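Local coordinates for uncharacterized conserved protein (Staphylococcus epidermidis, PDB 3FRM) that is of unknown function but carries a GNAT-family acetyltransferase domain and so may transfer an acyl group from a coenzyme A thioester, at residues K232-Y235 with L236-Y240. Sequence-based numbering, arbitrary orientation.
With SO4 (sulfate ion), chain H.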
# COMPACT_ATOMS: atom_id res chain seq x y z
N LYS A 232 1.26 2.24 5.88
CA LYS A 232 2.18 1.17 5.47
C LYS A 232 3.53 1.62 4.95
O LYS A 232 4.57 1.01 5.21
CB LYS A 232 1.51 0.31 4.42
CG LYS A 232 1.13 -1.05 4.97
CD LYS A 232 -0.10 -1.65 4.22
CE LYS A 232 0.31 -2.51 3.06
NZ LYS A 232 -0.87 -3.29 2.67
N ASP A 233 3.47 2.71 4.21
CA ASP A 233 4.61 3.37 3.60
C ASP A 233 5.55 3.78 4.70
O ASP A 233 6.77 3.64 4.60
CB ASP A 233 4.09 4.63 2.89
CG ASP A 233 2.66 4.44 2.34
OD1 ASP A 233 2.48 4.54 1.09
OD2 ASP A 233 1.71 4.14 3.13
N MSE A 234 4.93 4.29 5.75
CA MSE A 234 5.63 4.68 6.94
C MSE A 234 6.25 3.47 7.63
O MSE A 234 7.44 3.47 7.96
CB MSE A 234 4.69 5.46 7.90
CG MSE A 234 5.49 5.99 9.08
SE MSE A 234 4.41 6.48 10.62
CE MSE A 234 3.10 7.75 9.80
N TYR A 235 5.46 2.40 7.77
CA TYR A 235 6.02 1.19 8.33
C TYR A 235 7.30 0.74 7.65
O TYR A 235 8.28 0.44 8.33
CB TYR A 235 5.02 0.08 8.35
CG TYR A 235 3.76 0.43 9.11
CD1 TYR A 235 3.79 1.29 10.25
CD2 TYR A 235 2.52 -0.12 8.72
CE1 TYR A 235 2.58 1.60 10.97
CE2 TYR A 235 1.37 0.19 9.41
CZ TYR A 235 1.41 1.04 10.54
OH TYR A 235 0.23 1.29 11.18
N LEU A 236 7.30 0.70 6.33
CA LEU A 236 8.46 0.20 5.57
C LEU A 236 9.69 1.10 5.79
O LEU A 236 10.74 0.62 6.20
CB LEU A 236 8.14 0.12 4.08
CG LEU A 236 7.08 -0.88 3.61
CD1 LEU A 236 7.65 -1.62 2.45
CD2 LEU A 236 6.77 -1.88 4.67
N ARG A 237 9.52 2.39 5.54
CA ARG A 237 10.56 3.38 5.75
C ARG A 237 11.08 3.31 7.18
O ARG A 237 12.25 3.58 7.43
CB ARG A 237 10.02 4.79 5.50
CG ARG A 237 10.93 5.84 6.04
CD ARG A 237 10.46 7.22 5.61
NE ARG A 237 9.01 7.33 5.56
CZ ARG A 237 8.29 7.96 6.48
NH1 ARG A 237 8.91 8.55 7.52
NH2 ARG A 237 6.96 8.02 6.36
N GLN A 238 10.18 2.95 8.09
CA GLN A 238 10.52 2.77 9.48
C GLN A 238 11.33 1.48 9.78
O GLN A 238 11.85 1.36 10.86
CB GLN A 238 9.26 2.86 10.34
CG GLN A 238 9.21 4.10 11.12
CD GLN A 238 7.81 4.58 11.46
OE1 GLN A 238 7.63 5.76 11.76
NE2 GLN A 238 6.82 3.71 11.39
N GLY A 239 11.40 0.53 8.87
CA GLY A 239 12.20 -0.67 9.09
C GLY A 239 11.42 -1.97 9.33
O GLY A 239 12.05 -3.03 9.53
N TYR A 240 10.09 -1.92 9.32
CA TYR A 240 9.30 -3.12 9.62
C TYR A 240 9.59 -4.13 8.55
O TYR A 240 9.74 -3.75 7.40
CB TYR A 240 7.79 -2.84 9.60
CG TYR A 240 7.25 -2.33 10.90
CD1 TYR A 240 6.74 -3.20 11.83
CD2 TYR A 240 7.30 -0.97 11.23
CE1 TYR A 240 6.30 -2.74 13.06
CE2 TYR A 240 6.82 -0.48 12.45
CZ TYR A 240 6.32 -1.39 13.34
OH TYR A 240 5.82 -0.97 14.55
S SO4 H . 7.02 10.34 10.44
O1 SO4 H . 8.12 9.50 10.93
O2 SO4 H . 6.43 9.58 9.35
O3 SO4 H . 6.11 10.55 11.55
O4 SO4 H . 7.52 11.60 9.89
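Tyr-235 and Tyr-240 form a T-shaped pair, the edge of the Tyr-235 ring meeting the face of Tyr-240 with centroids 5.5 Å apart and planes at 63°. The carbonyl O of Tyr-235 lies at the edge of the Tyr-240 ring, 3.4 Å from CD2, while NE2 of Gln-238 sits near the plane of the Tyr-235 ring at its edge. The guanidinium of Arg-237 presents its edge to a sulfate, probably a component of the crystallisation solution: NH1 donates to sulfate O2 over 3.2 Å, and NH2 adds a weak bond to the same oxygen. With Arg-237 CG turned opposite the backbone N (chi1 166°) and the chain bent at chi3, NH2 comes back beside Met-234; NE is buried without a partner. Selenomethionine Met-234 runs alongside Gln-238, its SE 3.5 Å from the amide OE1. The backbone closes the helix with a Schellman motif. Gly-239, at positive phi, donates from N to Leu-236 O (2.8 Å), and Tyr-240 N reaches back to Tyr-235 O (3.1 Å). Just before it, Gln-238 N makes the i to i+4 bond to Met-234 O (2.8 Å). The same sulfate also accepts bonds from the backbone N of Gly-203 and Ser-206 at the start of helix 204-216, a position consistent with the pyrophosphate-binding loop of GNAT enzymes. Helix 232-237 and the turn after it lie against the central sheet: Tyr-235 packs on Leu-223 and Phe-193, and Tyr-240 on Val-221, Ile-190 and Ile-105, while Gln-238 touches helix 204-216 and Leu-236 meets Tyr-103 of strand 96-105 and also Tyr-103 of the second subunit.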